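Ton_1535 (Thermococcus onnurineus, PDB 3ZPJ) is of unknown function but folds as an all-helical alpha-solenoid, an architecture that in other proteins often serves as a protein-binding scaffold. Local coordinates at residues A[21-26]-A[30-35]; A[38-43]-A[51-56]; A[76-81]-A[118-123]. All blocks are in the same frame, centred on the assembly; numbering follows the deposited sequence.

Contact 1. Residues A[21-26]-A[30-35]; sequences AKVYEI and IEQVQV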
loop_
_atom_site.group_PDB
_atom_site.type_symbol
_atom_site.label_atom_id
_atom_site.label_comp_id
_atom_site.label_asym_id
_atom_site.label_seq_id
_atom_site.Cartn_x
_atom_site.Cartn_y
_atom_site.Cartn_z
ATOM N N ALA A 21 18.891 26.524 -15.152
ATOM C CA ALA A 21 18.768 27.515 -16.207
ATOM C C ALA A 21 18.057 26.901 -17.407
ATOM O O ALA A 21 17.392 27.604 -18.172
ATOM C CB ALA A 21 20.121 28.041 -16.597
ATOM N N LYS A 22 18.186 25.584 -17.552
ATOM C CA LYS A 22 17.585 24.873 -18.674
ATOM C C LYS A 22 16.127 24.553 -18.432
ATOM O O LYS A 22 15.393 24.241 -19.365
ATOM C CB LYS A 22 18.323 23.569 -18.949
ATOM C CG LYS A 22 19.656 23.753 -19.617
ATOM C CD LYS A 22 20.019 22.497 -20.375
ATOM C CE LYS A 22 19.204 22.378 -21.638
ATOM N NZ LYS A 22 19.804 23.189 -22.737
ATOM N N VAL A 23 15.716 24.608 -17.172
ATOM C CA VAL A 23 14.354 24.258 -16.802
ATOM C C VAL A 23 13.337 25.156 -17.513
ATOM O O VAL A 23 12.174 24.789 -17.690
ATOM C CB VAL A 23 14.194 24.248 -15.265
ATOM C CG1 VAL A 23 12.731 24.206 -14.848
ATOM C CG2 VAL A 23 14.936 23.051 -14.690
ATOM N N TYR A 24 13.797 26.303 -17.993
ATOM C CA TYR A 24 12.920 27.241 -18.673
ATOM C C TYR A 24 12.784 26.924 -20.155
ATOM O O TYR A 24 11.865 27.387 -20.829
ATOM C CB TYR A 24 13.364 28.660 -18.359
ATOM C CG TYR A 24 13.359 28.814 -16.858
ATOM C CD1 TYR A 24 12.173 29.058 -16.176
ATOM C CD2 TYR A 24 14.514 28.609 -16.114
ATOM C CE1 TYR A 24 12.147 29.153 -14.795
ATOM C CE2 TYR A 24 14.500 28.699 -14.734
ATOM C CZ TYR A 24 13.314 28.972 -14.078
ATOM O OH TYR A 24 13.295 29.063 -12.704
ATOM N N GLU A 25 13.664 26.063 -20.642
ATOM C CA GLU A 25 13.508 25.511 -21.978
ATOM C C GLU A 25 12.403 24.459 -22.003
ATOM O O GLU A 25 12.091 23.903 -23.050
ATOM C CB GLU A 25 14.830 24.931 -22.481
ATOM C CG GLU A 25 15.896 25.997 -22.693
ATOM C CD GLU A 25 17.219 25.427 -23.162
ATOM O OE1 GLU A 25 17.291 24.202 -23.398
ATOM O OE2 GLU A 25 18.186 26.209 -23.296
ATOM N N ILE A 26 11.821 24.176 -20.843
ATOM C CA ILE A 26 10.659 23.313 -20.790
ATOM C C ILE A 26 9.427 24.151 -21.071
ATOM O O ILE A 26 9.262 25.231 -20.503
ATOM C CB ILE A 26 10.520 22.623 -19.432
ATOM C CG1 ILE A 26 11.694 21.673 -19.212
ATOM C CG2 ILE A 26 9.193 21.850 -19.347
ATOM C CD1 ILE A 26 11.544 20.817 -17.991
ATOM N N ILE A 30 3.696 23.279 -15.374
ATOM C CA ILE A 30 3.540 22.132 -14.506
ATOM C C ILE A 30 4.727 21.181 -14.661
ATOM O O ILE A 30 5.254 20.667 -13.676
ATOM C CB ILE A 30 2.210 21.425 -14.764
ATOM C CG1 ILE A 30 1.091 22.207 -14.084
ATOM C CG2 ILE A 30 2.236 19.997 -14.226
ATOM C CD1 ILE A 30 -0.267 21.791 -14.530
ATOM N N GLU A 31 5.179 20.994 -15.893
ATOM C CA GLU A 31 6.347 20.168 -16.145
ATOM C C GLU A 31 7.609 20.792 -15.530
ATOM O O GLU A 31 8.434 20.094 -14.950
ATOM C CB GLU A 31 6.513 19.936 -17.645
ATOM C CG GLU A 31 7.502 18.842 -17.996
ATOM C CD GLU A 31 7.029 17.468 -17.572
ATOM O OE1 GLU A 31 5.818 17.308 -17.298
ATOM O OE2 GLU A 31 7.876 16.551 -17.515
ATOM N N GLN A 32 7.743 22.111 -15.626
ATOM C CA GLN A 32 8.853 22.801 -14.960
ATOM C C GLN A 32 8.847 22.549 -13.453
ATOM O O GLN A 32 9.895 22.432 -12.839
ATOM C CB GLN A 32 8.807 24.306 -15.236
ATOM C CG GLN A 32 9.034 24.668 -16.687
ATOM C CD GLN A 32 9.005 26.158 -16.910
ATOM O OE1 GLN A 32 8.517 26.900 -16.066
ATOM N NE2 GLN A 32 9.530 26.609 -18.045
ATOM N N VAL A 33 7.656 22.450 -12.869
ATOM C CA VAL A 33 7.517 22.322 -11.434
ATOM C C VAL A 33 7.830 20.900 -10.990
ATOM O O VAL A 33 8.495 20.702 -9.970
ATOM C CB VAL A 33 6.103 22.748 -10.975
ATOM C CG1 VAL A 33 5.914 22.509 -9.490
ATOM C CG2 VAL A 33 5.890 24.194 -11.285
ATOM N N GLN A 34 7.324 19.931 -11.757
ATOM C CA GLN A 34 7.716 18.528 -11.661
ATOM C C GLN A 34 9.229 18.367 -11.655
ATOM O O GLN A 34 9.793 17.676 -10.813
ATOM C CB GLN A 34 7.183 17.742 -12.866
ATOM C CG GLN A 34 5.686 17.569 -12.917
ATOM C CD GLN A 34 5.210 16.456 -12.015
ATOM O OE1 GLN A 34 5.924 16.040 -11.097
ATOM N NE2 GLN A 34 3.998 15.957 -12.274
ATOM N N VAL A 35 9.888 18.983 -12.623
ATOM C CA VAL A 35 11.318 18.814 -12.734
ATOM C C VAL A 35 11.988 19.441 -11.524
ATOM O O VAL A 35 12.803 18.797 -10.851
ATOM C CB VAL A 35 11.848 19.421 -14.034
ATOM C CG1 VAL A 35 13.365 19.432 -14.042
ATOM C CG2 VAL A 35 11.320 18.630 -15.209
#
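Q32 reaches across to the backbone of V23 and I26 because its CG lies anti to its own carbonyl carbon (chi1 -66°) and the chain beyond runs fully extended, which carries the amide to the backbone of 23-26. There NE2 donates to I26 O at 2.8 Å. The bond is bent, 133° at the hydrogen, and the carbonyl oxygen sits out of the glutamine amide plane. V23 O lies 3.2 Å from the same NE2, and the Y24 ring stands obliquely beside it, its plane 77° from that of the amide. Beside the amide the contact turns apolar. I26 points its CB at the second helix and divides its branches: CG2 rests 3.7 Å from E31 CG, while CD1 reaches V35 CG2 at 3.5 Å. The other valine methyl, V35 CG1, meets V23 CG2 at 4.0 Å. L4 of helix 2-12 touches both I26 and V35, and I63 of helix 53-66 touches Q32, so helices 2-12 and 53-66 both touch this junction between helices 16-22 and 29-45. One side-chain amide thus meets a carbonyl of the 23-26 backbone, satisfying a polar backbone atom beside a hydrocarbon layer and tying this turn to helix 29-45.

Contact 2. Residues A[38-43]-A[51-56]; sequences KIVVTI and EWIPSI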
loop_
_atom_site.group_PDB
_atom_site.type_symbol
_atom_site.label_atom_id
_atom_site.label_comp_id
_atom_site.label_asym_id
_atom_site.label_seq_id
_atom_site.Cartn_x
_atom_site.Cartn_y
_atom_site.Cartn_z
ATOM N N LYS A 38 11.611 17.422 -8.354
ATOM C CA LYS A 38 12.257 16.112 -8.428
ATOM C C LYS A 38 13.759 16.237 -8.207
ATOM O O LYS A 38 14.410 15.320 -7.716
ATOM C CB LYS A 38 11.989 15.483 -9.795
ATOM C CG LYS A 38 12.158 13.972 -9.862
ATOM C CD LYS A 38 11.598 13.441 -11.183
ATOM C CE LYS A 38 10.145 13.887 -11.373
ATOM N NZ LYS A 38 9.604 13.570 -12.721
ATOM N N ILE A 39 14.309 17.377 -8.601
ATOM C CA ILE A 39 15.685 17.702 -8.278
ATOM C C ILE A 39 15.883 17.879 -6.773
ATOM O O ILE A 39 16.822 17.341 -6.190
ATOM C CB ILE A 39 16.102 18.980 -8.980
ATOM C CG1 ILE A 39 16.166 18.736 -10.488
ATOM C CG2 ILE A 39 17.436 19.477 -8.425
ATOM C CD1 ILE A 39 16.837 19.842 -11.242
ATOM N N VAL A 40 14.997 18.650 -6.152
ATOM C CA VAL A 40 15.031 18.866 -4.710
ATOM C C VAL A 40 14.929 17.553 -3.951
ATOM O O VAL A 40 15.688 17.303 -3.021
ATOM C CB VAL A 40 13.879 19.786 -4.252
ATOM C CG1 VAL A 40 13.602 19.608 -2.752
ATOM C CG2 VAL A 40 14.201 21.241 -4.576
ATOM N N VAL A 41 13.981 16.718 -4.351
ATOM C CA VAL A 41 13.749 15.458 -3.660
ATOM C C VAL A 41 14.978 14.533 -3.723
ATOM O O VAL A 41 15.420 14.023 -2.693
ATOM C CB VAL A 41 12.449 14.767 -4.151
ATOM C CG1 VAL A 41 12.368 13.330 -3.676
ATOM C CG2 VAL A 41 11.220 15.545 -3.671
ATOM N N THR A 42 15.555 14.349 -4.909
ATOM C CA THR A 42 16.743 13.503 -5.020
ATOM C C THR A 42 17.919 14.061 -4.216
ATOM O O THR A 42 18.663 13.297 -3.617
ATOM C CB THR A 42 17.158 13.210 -6.482
ATOM O OG1 THR A 42 17.416 14.439 -7.168
ATOM C CG2 THR A 42 16.055 12.430 -7.203
ATOM N N ILE A 43 18.077 15.383 -4.182
ATOM C CA ILE A 43 19.096 15.990 -3.323
ATOM C C ILE A 43 18.854 15.666 -1.847
ATOM O O ILE A 43 19.753 15.213 -1.140
ATOM C CB ILE A 43 19.134 17.509 -3.462
ATOM C CG1 ILE A 43 19.684 17.919 -4.827
ATOM C CG2 ILE A 43 19.986 18.123 -2.350
ATOM C CD1 ILE A 43 19.820 19.431 -4.976
ATOM N N GLU A 51 21.994 23.006 0.291
ATOM C CA GLU A 51 21.861 24.461 0.239
ATOM C C GLU A 51 21.305 24.993 -1.088
ATOM O O GLU A 51 21.160 26.199 -1.265
ATOM C CB GLU A 51 23.188 25.150 0.581
ATOM C CG GLU A 51 24.228 25.119 -0.531
ATOM C CD GLU A 51 24.943 23.780 -0.652
ATOM O OE1 GLU A 51 24.597 22.839 0.097
ATOM O OE2 GLU A 51 25.857 23.672 -1.500
ATOM N N TRP A 52 21.000 24.097 -2.016
ATOM C CA TRP A 52 20.335 24.484 -3.263
ATOM C C TRP A 52 18.806 24.466 -3.110
ATOM O O TRP A 52 18.094 25.174 -3.824
ATOM C CB TRP A 52 20.757 23.574 -4.433
ATOM C CG TRP A 52 22.014 24.016 -5.176
ATOM C CD1 TRP A 52 23.257 23.431 -5.123
ATOM C CD2 TRP A 52 22.140 25.137 -6.070
ATOM N NE1 TRP A 52 24.138 24.124 -5.925
ATOM C CE2 TRP A 52 23.477 25.168 -6.519
ATOM C CE3 TRP A 52 21.253 26.115 -6.531
ATOM C CZ2 TRP A 52 23.942 26.134 -7.400
ATOM C CZ3 TRP A 52 21.723 27.080 -7.405
ATOM C CH2 TRP A 52 23.051 27.081 -7.829
ATOM N N ILE A 53 18.322 23.654 -2.169
ATOM C CA ILE A 53 16.885 23.406 -1.974
ATOM C C ILE A 53 15.969 24.641 -1.802
ATOM O O ILE A 53 14.898 24.708 -2.428
ATOM C CB ILE A 53 16.646 22.356 -0.853
ATOM C CG1 ILE A 53 17.242 21.007 -1.286
ATOM C CG2 ILE A 53 15.151 22.227 -0.510
ATOM C CD1 ILE A 53 16.976 19.848 -0.335
ATOM N N PRO A 54 16.376 25.618 -0.967
ATOM C CA PRO A 54 15.508 26.785 -0.800
ATOM C C PRO A 54 15.339 27.576 -2.090
ATOM O O PRO A 54 14.219 27.997 -2.396
ATOM C CB PRO A 54 16.261 27.627 0.242
ATOM C CG PRO A 54 17.048 26.637 1.017
ATOM C CD PRO A 54 17.520 25.671 -0.038
ATOM N N SER A 55 16.430 27.776 -2.825
ATOM C CA SER A 55 16.377 28.540 -4.067
ATOM C C SER A 55 15.510 27.874 -5.145
ATOM O O SER A 55 14.805 28.550 -5.903
ATOM C CB SER A 55 17.780 28.774 -4.607
ATOM O OG SER A 55 17.710 29.464 -5.840
ATOM N N ILE A 56 15.572 26.553 -5.216
ATOM C CA ILE A 56 14.789 25.815 -6.186
ATOM C C ILE A 56 13.297 25.850 -5.849
ATOM O O ILE A 56 12.456 26.049 -6.734
ATOM C CB ILE A 56 15.221 24.344 -6.250
ATOM C CG1 ILE A 56 16.708 24.228 -6.578
ATOM C CG2 ILE A 56 14.399 23.608 -7.284
ATOM C CD1 ILE A 56 17.208 22.793 -6.572
#
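This is a purely apolar contact between the C-terminal part of helix 29-45 and segment 51-56 at the start of helix 53-66, near the N-terminal end of the chain. V40 is the middle of it and faces the other segment with both methyls. CG1 packs on I53 CG2 at 3.8 Å, the two side chains crossing at about a right angle, while CG2 lies 3.6 Å from I56 CG2. With V40 at chi1 159°, CG1 is anti to the backbone N and CG2 anti to the carbonyl carbon, which spreads the fork over two isoleucines one turn apart. Aliphatic packing between successive helices of this kind makes up the hydrophobic core of an alpha-solenoid. Helix 16-22 joins in through L20, which touches I56. I53 sends its extended CG1-CD1 arm toward I43, where CD1 comes 4.0 Å from I43 CG2. Cutting I53 back to an alanine is likely to open a gap beside V40 CG1 and I43 CG2, both losing their methyl neighbours. At one end I39 CG2 meets I56 CD1 at 3.8 Å; at the other, I43 CD1 approaches W52 CB at 4.3 Å, while the indole turns away to stack on Y16.

Contact 3. Residues A[76-81]-A[118-123]; sequences AYSIIA and STLAYH
S78 and H123 meet where two helices of the alpha-solenoid, 70-86 and 110-126, run side by side in the same direction. The axes of the short segments come within 9.2 Å, 6° from parallel, with helix 90-104 lying between them in the sequence and touching S78 and L120 through A100 and F97. S78 is the residue whose CA lies nearest the other segment, opposite L120. Its OG, held anti to the carbonyl carbon at chi1 -67°, gives its hydrogen bond back to A74 O in its own helix, and against L120 it makes van der Waals contact, 3.6 Å from CB. L120 differs at its first torsion, with CG anti to the backbone N (chi1 160°), and its CD1 also comes near the serine oxygen. H123 points its CB toward helix 70-86, and its chi1 near -71° lays the imidazole alongside that helix, one face against the backbone of S78 and I79. On the opposite face the ring of Y122 approaches with CD2, while T119 CG2 sits at the imidazole edge. A hydrogen bond between H123 ND1 and S82 OG, one turn beyond S78, is likely to hold the rotation of the ring, together with the contacts on its two faces. Apolar contact continues beyond the backbone: I79 has its CB turned away from helix 110-126, yet its CG1 lies 3.9 Å from H123 CE1.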
loop_
_atom_site.group_PDB
_atom_site.type_symbol
_atom_site.label_atom_id
_atom_site.label_comp_id
_atom_site.label_asym_id
_atom_site.label_seq_id
_atom_site.Cartn_x
_atom_site.Cartn_y
_atom_site.Cartn_z
ATOM N N ALA A 76 0.024 22.304 -9.491
ATOM C CA ALA A 76 1.353 22.804 -9.160
ATOM C C ALA A 76 1.548 22.932 -7.641
ATOM O O ALA A 76 2.551 22.461 -7.087
ATOM C CB ALA A 76 1.613 24.127 -9.851
ATOM N N TYR A 77 0.576 23.556 -6.984
ATOM C CA TYR A 77 0.577 23.676 -5.533
ATOM C C TYR A 77 0.623 22.298 -4.854
ATOM O O TYR A 77 1.256 22.135 -3.807
ATOM C CB TYR A 77 -0.669 24.428 -5.071
ATOM C CG TYR A 77 -0.624 25.928 -5.254
ATOM C CD1 TYR A 77 0.584 26.617 -5.282
ATOM C CD2 TYR A 77 -1.796 26.660 -5.373
ATOM C CE1 TYR A 77 0.617 27.992 -5.435
ATOM C CE2 TYR A 77 -1.776 28.040 -5.526
ATOM C CZ TYR A 77 -0.569 28.701 -5.557
ATOM O OH TYR A 77 -0.554 30.072 -5.709
ATOM N N SER A 78 -0.041 21.311 -5.452
ATOM C CA SER A 78 -0.035 19.944 -4.911
ATOM C C SER A 78 1.337 19.322 -5.002
ATOM O O SER A 78 1.811 18.699 -4.049
ATOM C CB SER A 78 -1.017 19.051 -5.658
ATOM O OG SER A 78 -2.338 19.461 -5.412
ATOM N N ILE A 79 1.965 19.483 -6.162
ATOM C CA ILE A 79 3.331 19.012 -6.378
ATOM C C ILE A 79 4.292 19.618 -5.353
ATOM O O ILE A 79 5.060 18.911 -4.699
ATOM C CB ILE A 79 3.772 19.306 -7.808
ATOM C CG1 ILE A 79 2.788 18.627 -8.775
ATOM C CG2 ILE A 79 5.218 18.837 -8.055
ATOM C CD1 ILE A 79 3.153 18.750 -10.237
ATOM N N ILE A 80 4.208 20.926 -5.180
ATOM C CA ILE A 80 5.016 21.615 -4.190
ATOM C C ILE A 80 4.704 21.103 -2.783
ATOM O O ILE A 80 5.604 20.901 -1.964
ATOM C CB ILE A 80 4.766 23.131 -4.283
ATOM C CG1 ILE A 80 5.349 23.656 -5.605
ATOM C CG2 ILE A 80 5.324 23.850 -3.062
ATOM C CD1 ILE A 80 4.917 25.058 -5.969
ATOM N N ALA A 81 3.421 20.878 -2.526
ATOM C CA ALA A 81 2.945 20.460 -1.205
ATOM C C ALA A 81 3.478 19.102 -0.765
ATOM O O ALA A 81 3.903 18.950 0.367
ATOM C CB ALA A 81 1.427 20.451 -1.163
ATOM N N SER A 118 -8.679 14.616 -7.276
ATOM C CA SER A 118 -8.128 13.277 -7.071
ATOM C C SER A 118 -6.612 13.283 -7.229
ATOM O O SER A 118 -5.931 12.431 -6.661
ATOM C CB SER A 118 -8.787 12.253 -8.005
ATOM O OG SER A 118 -8.926 12.777 -9.310
ATOM N N THR A 119 -6.097 14.238 -8.007
ATOM C CA THR A 119 -4.660 14.445 -8.191
ATOM C C THR A 119 -4.086 14.960 -6.881
ATOM O O THR A 119 -3.048 14.503 -6.397
ATOM C CB THR A 119 -4.368 15.500 -9.311
ATOM O OG1 THR A 119 -4.689 14.952 -10.590
ATOM C CG2 THR A 119 -2.896 15.913 -9.322
ATOM N N LEU A 120 -4.783 15.932 -6.322
ATOM C CA LEU A 120 -4.424 16.516 -5.048
ATOM C C LEU A 120 -4.517 15.466 -3.951
ATOM O O LEU A 120 -3.653 15.385 -3.085
ATOM C CB LEU A 120 -5.362 17.680 -4.782
ATOM C CG LEU A 120 -5.659 18.321 -3.430
ATOM C CD1 LEU A 120 -4.445 18.500 -2.566
ATOM C CD2 LEU A 120 -6.310 19.684 -3.726
ATOM N N ALA A 121 -5.565 14.655 -3.996
ATOM C CA ALA A 121 -5.671 13.538 -3.070
ATOM C C ALA A 121 -4.479 12.591 -3.242
ATOM O O ALA A 121 -3.945 12.060 -2.270
ATOM C CB ALA A 121 -6.967 12.792 -3.292
ATOM N N TYR A 122 -4.069 12.368 -4.486
ATOM C CA TYR A 122 -2.950 11.472 -4.728
ATOM C C TYR A 122 -1.696 12.057 -4.106
ATOM O O TYR A 122 -0.911 11.318 -3.487
ATOM C CB TYR A 122 -2.746 11.215 -6.219
ATOM C CG TYR A 122 -1.417 10.571 -6.539
ATOM C CD1 TYR A 122 -1.231 9.207 -6.361
ATOM C CD2 TYR A 122 -0.345 11.324 -7.006
ATOM C CE1 TYR A 122 -0.026 8.608 -6.639
ATOM C CE2 TYR A 122 0.874 10.733 -7.271
ATOM C CZ TYR A 122 1.021 9.369 -7.099
ATOM O OH TYR A 122 2.223 8.760 -7.380
ATOM N N HIS A 123 -1.524 13.383 -4.232
ATOM C CA HIS A 123 -0.365 14.039 -3.615
ATOM C C HIS A 123 -0.399 14.008 -2.090
ATOM O O HIS A 123 0.638 13.813 -1.442
ATOM C CB HIS A 123 -0.118 15.431 -4.186
ATOM C CG HIS A 123 0.408 15.389 -5.582
ATOM N ND1 HIS A 123 1.741 15.175 -5.865
ATOM C CD2 HIS A 123 -0.221 15.467 -6.778
ATOM C CE1 HIS A 123 1.909 15.142 -7.174
ATOM N NE2 HIS A 123 0.737 15.316 -7.752
#

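Overall arrangement
From the N terminus, contact 1 comes first: it closes the tight turn between helix 16-22 and helix 29-45, with three residues separating its segments. Contact 2 follows on the same helix 29-45, its centre about 13 Å from that of contact 1, and closes the turn into helix 53-66. Contact 3 opens later, with 36 residues between its segments, passing over helix 90-104 to pair helix 70-86 with helix 110-126. The three loops are in series, none enclosing or crossing another. Contacts 1 and 3 nevertheless touch, since V33 and Q34 pack on I79, and V33 on I80; contacts 2 and 3 stay about 7 Å apart at their nearest atoms. Helix 29-45 therefore links the N-terminal helices to the parallel pair 70-86 and 110-126.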